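Local coordinates for flagellar biosynthesis protein FlhA (Bacillus subtilis, PDB 3MIX), which takes part in the export of flagellar proteins through the flagellar type III secretion system, represented here by its cytosolic domain, at residues 60-63 with 64-67; 77-80 with 81-85; 110-113 with 114-117; 179-182 with 183-186; 237-240 with 241-244. One frame throughout, in Å; residues are numbered along the deposited sequence.

How the contacts relate
Each contact is local, between neighbouring residues of one continuous stretch, and the five follow one another along the chain without nesting or crossing. Contact 1 closes the turn that leaves helix 58-62, ahead of helix 69-84, whose last turns form contact 2. Contact 3 lies on strand 111-117, an outermost strand of the mixed four-stranded sheet, and contact 4 on helix 170-189. This helix joins the two before it: contact 4 packs against contact 2 through Leu80 and against contact 3 through Lys181 and His185. Contact 5 starts helix 240-250 and meets the end of contact 2 at Ile237, while contact 1 stands apart from the others.

Contact 1. Residues 60-63 with 64-67; sequences LADA and NQGG
Asp62 reaches over the turn that follows its helix, its carboxylate met by the amide ends of both Asn64 and Gln65. The stronger link is from Asn64 ND2 to Asp62 OD1, a bond of 2.7 Å that is close to straight at 165°. The donor comes down on the carboxylate from above its plane, and the two flat groups stand almost at right angles, 83° apart. On the other oxygen the grip is slighter: Gln65 NE2 lies 3.3 Å from Asp62 OD2 in a weak, bent hydrogen bond. Gln65 CG sits between the backbone N and the carbonyl carbon (chi1 51°), from where the chain runs back and passes its NE2 beside Asp62 CB at 3.4 Å. An alanine in place of Asp62 would remove both acceptors, and the two amides would probably lose the group that ties them to each other across the turn. The backbone of the same turn folds back on itself, with Ala63 CB 3.3 Å from Gly67 O. At Gly67 a side chain would collide with Leu60 O, whose residue is also joined by a backbone hydrogen bond to Leu69. Ala63, with positive phi, is the first residue to leave helical geometry, and the whole is a solvent-facing turn at the C-terminal end of helix 58-62, bridged by the carboxylate of Asp62.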
loop_
_atom_site.group_PDB
_atom_site.type_symbol
_atom_site.label_atom_id
_atom_site.label_comp_id
_atom_site.label_asym_id
_atom_site.label_seq_id
_atom_site.Cartn_x
_atom_site.Cartn_y
_atom_site.Cartn_z
ATOM N N LEU A 60 -1.604 3.463 28.136
ATOM C CA LEU A 60 -0.906 3.948 26.939
ATOM C C LEU A 60 -1.751 4.892 26.088
ATOM O O LEU A 60 -1.214 5.789 25.456
ATOM C CB LEU A 60 -0.302 2.821 26.091
ATOM C CG LEU A 60 -1.132 1.963 25.144
ATOM C CD1 LEU A 60 -0.413 1.813 23.826
ATOM C CD2 LEU A 60 -1.362 0.613 25.776
ATOM N N ALA A 61 -3.067 4.707 26.116
ATOM C CA ALA A 61 -3.978 5.533 25.326
ATOM C C ALA A 61 -4.224 6.956 25.860
ATOM O O ALA A 61 -4.406 7.879 25.063
ATOM C CB ALA A 61 -5.305 4.810 25.105
ATOM N N ASP A 62 -4.211 7.149 27.182
ATOM C CA ASP A 62 -4.715 8.413 27.748
ATOM C C ASP A 62 -3.790 9.652 27.731
ATOM O O ASP A 62 -4.226 10.724 27.296
ATOM C CB ASP A 62 -5.345 8.205 29.129
ATOM C CG ASP A 62 -6.677 8.929 29.267
ATOM O OD1 ASP A 62 -6.842 10.008 28.649
ATOM O OD2 ASP A 62 -7.567 8.414 29.986
ATOM N N ALA A 63 -2.549 9.519 28.214
ATOM C CA ALA A 63 -1.510 10.581 28.108
ATOM C C ALA A 63 -1.626 11.745 29.104
ATOM O O ALA A 63 -0.930 12.763 28.971
ATOM C CB ALA A 63 -1.438 11.181 26.689
ATOM N N ASN A 64 -2.510 11.595 30.082
ATOM C CA ASN A 64 -2.559 12.496 31.226
ATOM C C ASN A 64 -2.065 11.663 32.410
ATOM O O ASN A 64 -1.642 12.202 33.441
ATOM C CB ASN A 64 -3.964 13.059 31.478
ATOM C CG ASN A 64 -5.070 12.090 31.084
ATOM O OD1 ASN A 64 -5.769 11.548 31.941
ATOM N ND2 ASN A 64 -5.233 11.869 29.779
ATOM N N GLN A 65 -2.139 10.340 32.237
ATOM C CA GLN A 65 -1.475 9.363 33.102
ATOM C C GLN A 65 -0.289 8.755 32.334
ATOM O O GLN A 65 -0.071 7.536 32.349
ATOM C CB GLN A 65 -2.467 8.280 33.557
ATOM C CG GLN A 65 -3.262 7.619 32.422
ATOM C CD GLN A 65 -4.491 6.856 32.910
ATOM O OE1 GLN A 65 -4.392 5.926 33.713
ATOM N NE2 GLN A 65 -5.660 7.242 32.400
ATOM N N GLY A 66 0.477 9.620 31.669
ATOM C CA GLY A 66 1.518 9.181 30.741
ATOM C C GLY A 66 0.871 8.404 29.609
ATOM O O GLY A 66 -0.349 8.475 29.407
ATOM N N GLY A 67 1.656 7.639 28.868
ATOM C CA GLY A 67 1.061 6.851 27.799
ATOM C C GLY A 67 1.196 7.568 26.480
ATOM O O GLY A 67 0.716 8.692 26.292
#

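Contact 2. Residues 77-80 with 81-85; sequences RRQL and ALELG
Arg77 accepts from Ala81 through its carbonyl oxygen, one of the i to i+4 bonds in the closing turns of helix 69-84. Here Ala81 N lies 3.1 Å from Arg77 O, and the methyl group of Ala81 rests against the same oxygen. The side chain of Arg77 runs the other way, its NE hydrogen-bonded to the carbonyl oxygen of Ile88 in the segment after the helix. Arg78 repeats the pattern with Leu82: the amide N is 3.2 Å from Arg78 O, and Leu82 CG lies 3.5 Å from Arg78 O. At Gln79 the carbonyl takes the amide of Glu83 at 2.8 Å between Gln79 O and Glu83 N, with a weak further bond from Leu82 N. The side chains of Gln79 and Glu83 lie side by side and point the same way, with CG of each opposite its own backbone N (chi1 180° and -178°). Leu80 follows, its O 2.7 Å from Leu84 N. One step on, Gly85 adopts positive phi and ends the helix, although its amide is still bonded to the carbonyl of Ala81. Leu80 and Leu84, one turn apart, form part of the apolar face turned to helix 170-189, where they touch Ile182 and Ala186. Along that face the two leucines run alongside one another, with Leu80 CD2 4.1 Å from Leu84 CD1.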
loop_
_atom_site.group_PDB
_atom_site.type_symbol
_atom_site.label_atom_id
_atom_site.label_comp_id
_atom_site.label_asym_id
_atom_site.label_seq_id
_atom_site.Cartn_x
_atom_site.Cartn_y
_atom_site.Cartn_z
ATOM N N ARG A 77 2.484 9.371 11.314
ATOM C CA ARG A 77 1.959 10.226 10.251
ATOM C C ARG A 77 3.101 10.990 9.566
ATOM O O ARG A 77 3.114 11.137 8.335
ATOM C CB ARG A 77 0.898 11.181 10.801
ATOM C CG ARG A 77 0.399 12.228 9.795
ATOM C CD ARG A 77 -0.674 13.154 10.336
ATOM N NE ARG A 77 -1.911 12.424 10.595
ATOM C CZ ARG A 77 -2.313 12.057 11.821
ATOM N NH1 ARG A 77 -1.591 12.400 12.879
ATOM N NH2 ARG A 77 -3.437 11.367 11.995
ATOM N N ARG A 78 4.077 11.443 10.364
ATOM C CA ARG A 78 5.248 12.134 9.814
ATOM C C ARG A 78 6.143 11.197 9.015
ATOM O O ARG A 78 6.503 11.508 7.887
ATOM C CB ARG A 78 5.995 12.921 10.902
ATOM C CG ARG A 78 4.990 13.727 11.747
ATOM C CD ARG A 78 5.492 15.031 12.356
ATOM N NE ARG A 78 6.493 14.841 13.388
ATOM C CZ ARG A 78 6.473 15.424 14.586
ATOM N NH1 ARG A 78 5.486 16.244 14.952
ATOM N NH2 ARG A 78 7.460 15.189 15.431
ATOM N N GLN A 79 6.478 10.042 9.572
ATOM C CA GLN A 79 7.297 9.063 8.853
ATOM C C GLN A 79 6.712 8.659 7.502
ATOM O O GLN A 79 7.404 8.649 6.484
ATOM C CB GLN A 79 7.498 7.801 9.702
ATOM C CG GLN A 79 8.345 6.707 9.016
ATOM C CD GLN A 79 8.097 5.289 9.575
ATOM O OE1 GLN A 79 8.136 4.291 8.827
ATOM N NE2 GLN A 79 7.834 5.198 10.886
ATOM N N LEU A 80 5.431 8.304 7.509
ATOM C CA LEU A 80 4.794 7.732 6.342
ATOM C C LEU A 80 4.518 8.775 5.284
ATOM O O LEU A 80 4.498 8.448 4.114
ATOM C CB LEU A 80 3.500 7.031 6.743
ATOM C CG LEU A 80 3.753 5.758 7.547
ATOM C CD1 LEU A 80 2.416 5.105 7.778
ATOM C CD2 LEU A 80 4.702 4.839 6.797
ATOM N N ALA A 81 4.293 10.019 5.705
ATOM C CA ALA A 81 4.211 11.127 4.771
ATOM C C ALA A 81 5.510 11.265 3.988
ATOM O O ALA A 81 5.464 11.457 2.761
ATOM C CB ALA A 81 3.876 12.438 5.489
ATOM N N LEU A 82 6.650 11.146 4.682
ATOM C CA LEU A 82 7.954 11.340 4.044
ATOM C C LEU A 82 8.341 10.118 3.243
ATOM O O LEU A 82 8.972 10.242 2.197
ATOM C CB LEU A 82 9.072 11.700 5.052
ATOM C CG LEU A 82 8.892 13.017 5.836
ATOM C CD1 LEU A 82 9.858 13.130 7.015
ATOM C CD2 LEU A 82 9.043 14.258 4.913
ATOM N N GLU A 83 7.978 8.937 3.725
ATOM C CA GLU A 83 8.345 7.728 2.995
ATOM C C GLU A 83 7.372 7.417 1.849
ATOM O O GLU A 83 7.799 6.934 0.805
ATOM C CB GLU A 83 8.382 6.558 3.947
ATOM C CG GLU A 83 8.790 5.261 3.310
ATOM C CD GLU A 83 8.679 4.120 4.305
ATOM O OE1 GLU A 83 8.694 4.391 5.529
ATOM O OE2 GLU A 83 8.585 2.951 3.860
ATOM N N LEU A 84 6.072 7.697 2.037
ATOM C CA LEU A 84 5.066 7.261 1.070
ATOM C C LEU A 84 4.489 8.408 0.244
ATOM O O LEU A 84 4.034 8.183 -0.889
ATOM C CB LEU A 84 3.913 6.478 1.762
ATOM C CG LEU A 84 4.215 5.178 2.516
ATOM C CD1 LEU A 84 2.913 4.581 3.064
ATOM C CD2 LEU A 84 4.932 4.159 1.658
ATOM N N GLY A 85 4.525 9.628 0.812
ATOM C CA GLY A 85 3.861 10.778 0.233
ATOM C C GLY A 85 2.387 10.823 0.625
ATOM O O GLY A 85 1.660 11.694 0.172
#

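Contact 3. Residues 110-113 with 114-117; sequences GNEV and AKGE
Glu112 lays one carboxylate oxygen along the aliphatic chain of Lys115. Its OE2 is 3.1 Å from Lys115 CD, nearer than to the charged end, since Lys115 NZ stands 3.7 Å from Glu112 OE2 and the salt bridge is a long one. The two chains cross obliquely: Glu112 extends along the strand, its CG anti to the backbone N (chi1 174°), whereas Lys115 rises steeply from the backbone and passes the carboxylate on its way out. The other oxygen of Glu112, OE1, has a partner of its own in a salt bridge to Arg105 NE on strand 103-108. Residues three apart in a regular strand would lie on opposite faces; here a classic beta bulge comes between, Val113 and Ala114 both facing Leu106 across the hairpin of strands 103-108 and 111-117. The extra residue is consistent with Glu112 and Lys115 sharing a face. Within the bulge Val113 CG2 comes to 4.4 Å from Ala114 CB, a loose apolar contact. Farther out, helix 170-189 covers these two apolar side chains, Val113 meeting His185 and Ala114 meeting both His177 and Lys181.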
loop_
_atom_site.group_PDB
_atom_site.type_symbol
_atom_site.label_atom_id
_atom_site.label_comp_id
_atom_site.label_asym_id
_atom_site.label_seq_id
_atom_site.Cartn_x
_atom_site.Cartn_y
_atom_site.Cartn_z
ATOM N N GLY A 110 -13.196 0.483 7.821
ATOM C CA GLY A 110 -14.251 -0.420 8.282
ATOM C C GLY A 110 -13.841 -1.860 8.510
ATOM O O GLY A 110 -14.586 -2.601 9.112
ATOM N N ASN A 111 -12.663 -2.270 8.036
ATOM C CA ASN A 111 -12.242 -3.674 8.176
ATOM C C ASN A 111 -11.122 -3.870 9.176
ATOM O O ASN A 111 -10.163 -3.100 9.200
ATOM C CB ASN A 111 -11.770 -4.247 6.835
ATOM C CG ASN A 111 -12.733 -3.985 5.704
ATOM O OD1 ASN A 111 -13.886 -4.418 5.738
ATOM N ND2 ASN A 111 -12.257 -3.283 4.674
ATOM N N GLU A 112 -11.228 -4.913 9.989
ATOM C CA GLU A 112 -10.136 -5.283 10.883
ATOM C C GLU A 112 -8.950 -5.749 10.052
ATOM O O GLU A 112 -9.090 -6.626 9.209
ATOM C CB GLU A 112 -10.567 -6.386 11.848
ATOM C CG GLU A 112 -9.429 -6.913 12.706
ATOM C CD GLU A 112 -9.889 -7.885 13.777
ATOM O OE1 GLU A 112 -11.106 -7.978 14.020
ATOM O OE2 GLU A 112 -9.027 -8.555 14.381
ATOM N N VAL A 113 -7.783 -5.158 10.290
ATOM C CA VAL A 113 -6.582 -5.521 9.545
ATOM C C VAL A 113 -5.520 -6.061 10.474
ATOM O O VAL A 113 -4.522 -6.608 10.031
ATOM C CB VAL A 113 -6.005 -4.321 8.710
ATOM C CG1 VAL A 113 -6.983 -3.916 7.617
ATOM C CG2 VAL A 113 -5.634 -3.122 9.604
ATOM N N ALA A 114 -5.722 -5.876 11.769
ATOM C CA ALA A 114 -4.755 -6.331 12.750
ATOM C C ALA A 114 -5.378 -6.428 14.122
ATOM O O ALA A 114 -6.253 -5.647 14.475
ATOM C CB ALA A 114 -3.559 -5.393 12.790
ATOM N N LYS A 115 -4.919 -7.406 14.889
ATOM C CA LYS A 115 -5.191 -7.445 16.317
ATOM C C LYS A 115 -3.969 -7.952 17.049
ATOM O O LYS A 115 -3.096 -8.596 16.456
ATOM C CB LYS A 115 -6.457 -8.250 16.652
ATOM C CG LYS A 115 -6.455 -9.718 16.248
ATOM C CD LYS A 115 -7.814 -10.343 16.568
ATOM C CE LYS A 115 -8.004 -11.682 15.868
ATOM N NZ LYS A 115 -9.443 -11.997 15.664
ATOM N N GLY A 116 -3.893 -7.629 18.334
ATOM C CA GLY A 116 -2.748 -8.005 19.142
ATOM C C GLY A 116 -3.013 -7.840 20.620
ATOM O O GLY A 116 -4.133 -7.527 21.034
ATOM N N GLU A 117 -1.961 -8.050 21.403
ATOM C CA GLU A 117 -2.027 -7.997 22.856
ATOM C C GLU A 117 -0.757 -7.359 23.406
ATOM O O GLU A 117 0.343 -7.613 22.915
ATOM C CB GLU A 117 -2.238 -9.400 23.447
ATOM C CG GLU A 117 -1.125 -10.433 23.157
ATOM C CD GLU A 117 -0.940 -10.752 21.668
ATOM O OE1 GLU A 117 -1.940 -10.733 20.909
ATOM O OE2 GLU A 117 0.211 -11.026 21.252
#

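Contact 4. Residues 179-182 with 183-186; sequences TEKI and KQHA
Lys183 runs back along the helix toward Glu180, and a water shares the space at their ends. The ammonium NZ of Lys183 gives a hydrogen bond of 2.9 Å to water 1, which in turn donates weakly to Glu180 OE1. Direct attraction is slighter, for Lys183 NZ and Glu180 OE2 are 3.7 Å apart in a long salt bridge, and Glu83 OE2 on helix 69-84 makes a second, weak ion pair with the same NZ. A methionine in place of Lys183 would probably leave both carboxylates without this positive charge and the water without its donor. The backbone belongs to helix 170-189, whose i to i+4 bonds are regular at Lys183 and Gln184: Lys183 N lies 3.0 Å from Thr179 O, and Gln184 N 3.1 Å from Glu180 O. At His185 the pattern slackens, its amide divided between two weak bonds, to Lys181 O and to Ile182 O, each 3.1 Å from His185 N. With CG beside the backbone N (chi1 -65°), the imidazole of His185 turns its edge to the carbonyl of Lys181, CD2 standing 3.2 Å from Lys181 O, in the ring plane. Lys181 itself bends at several torsions and sends its NZ to the carbonyl oxygen of Val113 on strand 111-117. His185 ND1 is hydrogen-bonded to Glu188 OE2.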
loop_
_atom_site.group_PDB
_atom_site.type_symbol
_atom_site.label_atom_id
_atom_site.label_comp_id
_atom_site.label_asym_id
_atom_site.label_seq_id
_atom_site.Cartn_x
_atom_site.Cartn_y
_atom_site.Cartn_z
ATOM N N THR A 179 2.170 0.961 11.926
ATOM C CA THR A 179 2.849 1.480 10.740
ATOM C C THR A 179 2.984 0.473 9.600
ATOM O O THR A 179 2.774 0.815 8.435
ATOM C CB THR A 179 4.185 2.340 11.005
ATOM O OG1 THR A 179 5.309 1.805 10.284
ATOM C CG2 THR A 179 4.524 2.465 12.408
ATOM N N GLU A 180 3.316 -0.761 9.941
ATOM C CA GLU A 180 3.373 -1.839 8.960
ATOM C C GLU A 180 2.004 -2.132 8.370
ATOM O O GLU A 180 1.895 -2.423 7.189
ATOM C CB GLU A 180 3.963 -3.118 9.563
ATOM C CG GLU A 180 5.450 -3.030 9.961
ATOM C CD GLU A 180 6.381 -2.575 8.833
ATOM O OE1 GLU A 180 6.270 -3.096 7.700
ATOM O OE2 GLU A 180 7.256 -1.708 9.098
ATOM N N LYS A 181 0.957 -2.067 9.184
ATOM C CA LYS A 181 -0.392 -2.337 8.664
ATOM C C LYS A 181 -0.908 -1.237 7.782
ATOM O O LYS A 181 -1.554 -1.509 6.782
ATOM C CB LYS A 181 -1.401 -2.663 9.766
ATOM C CG LYS A 181 -1.828 -4.126 9.726
ATOM C CD LYS A 181 -0.743 -5.054 10.177
ATOM C CE LYS A 181 -0.590 -6.254 9.233
ATOM N NZ LYS A 181 -1.893 -6.864 8.809
ATOM N N ILE A 182 -0.610 0.002 8.143
ATOM C CA ILE A 182 -0.965 1.140 7.306
ATOM C C ILE A 182 -0.241 1.060 5.965
ATOM O O ILE A 182 -0.828 1.369 4.913
ATOM C CB ILE A 182 -0.712 2.473 8.036
ATOM C CG1 ILE A 182 -1.730 2.619 9.181
ATOM C CG2 ILE A 182 -0.862 3.641 7.094
ATOM C CD1 ILE A 182 -1.477 3.807 10.087
ATOM N N LYS A 183 1.017 0.618 6.004
ATOM C CA LYS A 183 1.815 0.457 4.785
ATOM C C LYS A 183 1.199 -0.598 3.878
ATOM O O LYS A 183 1.116 -0.396 2.678
ATOM C CB LYS A 183 3.272 0.111 5.114
ATOM C CG LYS A 183 4.095 1.340 5.503
ATOM C CD LYS A 183 5.414 0.961 6.139
ATOM C CE LYS A 183 6.314 0.247 5.155
ATOM N NZ LYS A 183 7.627 -0.105 5.778
ATOM N N GLN A 184 0.720 -1.688 4.467
ATOM C CA GLN A 184 0.116 -2.750 3.685
ATOM C C GLN A 184 -1.208 -2.291 3.047
ATOM O O GLN A 184 -1.633 -2.854 2.033
ATOM C CB GLN A 184 -0.100 -3.991 4.562
ATOM C CG GLN A 184 -0.726 -5.206 3.847
ATOM C CD GLN A 184 -1.032 -6.387 4.778
ATOM O OE1 GLN A 184 -1.824 -7.275 4.433
ATOM N NE2 GLN A 184 -0.411 -6.401 5.964
ATOM N N HIS A 185 -1.859 -1.289 3.659
ATOM C CA HIS A 185 -3.179 -0.849 3.227
ATOM C C HIS A 185 -3.217 0.607 2.757
ATOM O O HIS A 185 -4.302 1.159 2.590
ATOM C CB HIS A 185 -4.214 -1.088 4.350
ATOM C CG HIS A 185 -4.421 -2.539 4.674
ATOM N ND1 HIS A 185 -5.253 -3.356 3.938
ATOM C CD2 HIS A 185 -3.867 -3.333 5.629
ATOM C CE1 HIS A 185 -5.214 -4.583 4.427
ATOM N NE2 HIS A 185 -4.383 -4.595 5.455
ATOM N N ALA A 186 -2.038 1.212 2.527
ATOM C CA ALA A 186 -1.923 2.645 2.162
ATOM C C ALA A 186 -2.777 3.008 0.980
ATOM O O ALA A 186 -3.317 4.120 0.903
ATOM C CB ALA A 186 -0.439 3.037 1.874
HETATM O O HOH W 1 7.358 -2.656 4.534
#

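Contact 5. Residues 237-240 with 241-244; sequences IRNL and VTIF
Helix 240-250 starts here, with Asn239 in the N-cap position and at the centre of an inverse gamma turn that brings the chain round from the loop. Asn239 and Thr242 face each other across the first turn, their side chains crossing. CG of Asn239 lies opposite its backbone N (chi1 -165°), which carries the amide back over the helix start and leaves Asn239 CG 3.6 Å from Thr242 CB. The carbonyl of Asn239 accepts the first helical bond, with Ile243 N 3.1 Å from Asn239 O and the N-H pointing almost straight at it, 169°. Leu240 O takes the next amide in the same way, at 2.9 Å from Phe244 N. The ring of Phe244 also turns an edge to this oxygen, Phe244 CD1 approaching Leu240 O to 3.3 Å near the ring plane. The extended side chain of Ile243 reaches back along the turn: its CG1 lies 3.2 Å from Asn239 O, and beyond that its methyl end touches Ile237, with Ile243 CD1 4.0 Å from Ile237 CB. Around this apolar side, Ile237 and Phe244 both pack on helices 192-205 and 220-232, while Ile243 meets Thr264 of helix 257-267. Asn239 and Thr242 meet at the helix start and also touch Leu268; Ile237, Ile243 and Phe244 pack among the neighbouring helices, and the nearly straight backbone bonds are consistent with a helix that is regular from its first turn.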
loop_
_atom_site.group_PDB
_atom_site.type_symbol
_atom_site.label_atom_id
_atom_site.label_comp_id
_atom_site.label_asym_id
_atom_site.label_seq_id
_atom_site.Cartn_x
_atom_site.Cartn_y
_atom_site.Cartn_z
ATOM N N ILE A 237 4.461 8.270 -3.642
ATOM C CA ILE A 237 3.861 9.373 -4.395
ATOM C C ILE A 237 4.383 10.747 -3.947
ATOM O O ILE A 237 3.705 11.762 -4.164
ATOM C CB ILE A 237 2.304 9.321 -4.353
ATOM C CG1 ILE A 237 1.773 9.443 -2.901
ATOM C CG2 ILE A 237 1.782 7.991 -5.021
ATOM C CD1 ILE A 237 0.258 9.550 -2.780
ATOM N N ARG A 238 5.580 10.791 -3.342
ATOM C CA ARG A 238 6.255 12.075 -3.033
ATOM C C ARG A 238 6.578 12.966 -4.215
ATOM O O ARG A 238 6.521 14.185 -4.088
ATOM C CB ARG A 238 7.550 11.847 -2.243
ATOM C CG ARG A 238 7.182 11.269 -0.876
ATOM C CD ARG A 238 7.855 11.932 0.219
ATOM N NE ARG A 238 8.063 13.359 0.039
ATOM C CZ ARG A 238 9.126 13.977 0.529
ATOM N NH1 ARG A 238 9.286 15.274 0.361
ATOM N NH2 ARG A 238 10.043 13.279 1.171
ATOM N N ASN A 239 6.927 12.367 -5.351
ATOM C CA ASN A 239 7.324 13.124 -6.515
ATOM C C ASN A 239 6.064 13.504 -7.314
ATOM O O ASN A 239 5.778 12.955 -8.398
ATOM C CB ASN A 239 8.312 12.325 -7.375
ATOM C CG ASN A 239 9.038 13.208 -8.410
ATOM O OD1 ASN A 239 10.068 12.801 -8.980
ATOM N ND2 ASN A 239 8.526 14.422 -8.626
ATOM N N LEU A 240 5.338 14.460 -6.761
ATOM C CA LEU A 240 4.078 14.890 -7.322
ATOM C C LEU A 240 4.263 15.614 -8.650
ATOM O O LEU A 240 3.392 15.516 -9.534
ATOM C CB LEU A 240 3.331 15.799 -6.334
ATOM C CG LEU A 240 2.771 15.164 -5.061
ATOM C CD1 LEU A 240 2.268 16.265 -4.093
ATOM C CD2 LEU A 240 1.667 14.139 -5.403
ATOM N N VAL A 241 5.387 16.334 -8.774
ATOM C CA VAL A 241 5.705 17.054 -9.998
ATOM C C VAL A 241 5.787 16.115 -11.193
ATOM O O VAL A 241 5.106 16.309 -12.198
ATOM C CB VAL A 241 6.979 17.943 -9.830
ATOM C CG1 VAL A 241 7.383 18.615 -11.161
ATOM C CG2 VAL A 241 6.691 19.021 -8.751
ATOM N N THR A 242 6.622 15.091 -11.062
ATOM C CA THR A 242 6.820 14.134 -12.132
ATOM C C THR A 242 5.523 13.380 -12.416
ATOM O O THR A 242 5.178 13.228 -13.575
ATOM C CB THR A 242 7.997 13.183 -11.852
ATOM O OG1 THR A 242 9.209 13.958 -11.733
ATOM C CG2 THR A 242 8.154 12.110 -12.990
ATOM N N ILE A 243 4.814 12.939 -11.363
ATOM C CA ILE A 243 3.497 12.300 -11.526
ATOM C C ILE A 243 2.550 13.157 -12.375
ATOM O O ILE A 243 2.020 12.677 -13.373
ATOM C CB ILE A 243 2.843 11.867 -10.163
ATOM C CG1 ILE A 243 3.669 10.749 -9.499
ATOM C CG2 ILE A 243 1.353 11.449 -10.343
ATOM C CD1 ILE A 243 3.364 10.571 -7.980
ATOM N N PHE A 244 2.385 14.422 -11.994
ATOM C CA PHE A 244 1.495 15.332 -12.711
ATOM C C PHE A 244 1.961 15.737 -14.129
ATOM O O PHE A 244 1.119 15.913 -15.021
ATOM C CB PHE A 244 1.144 16.562 -11.854
ATOM C CG PHE A 244 -0.030 16.320 -10.922
ATOM C CD1 PHE A 244 0.085 15.444 -9.840
ATOM C CD2 PHE A 244 -1.257 16.934 -11.155
ATOM C CE1 PHE A 244 -0.984 15.222 -9.007
ATOM C CE2 PHE A 244 -2.334 16.716 -10.312
ATOM C CZ PHE A 244 -2.207 15.859 -9.247
#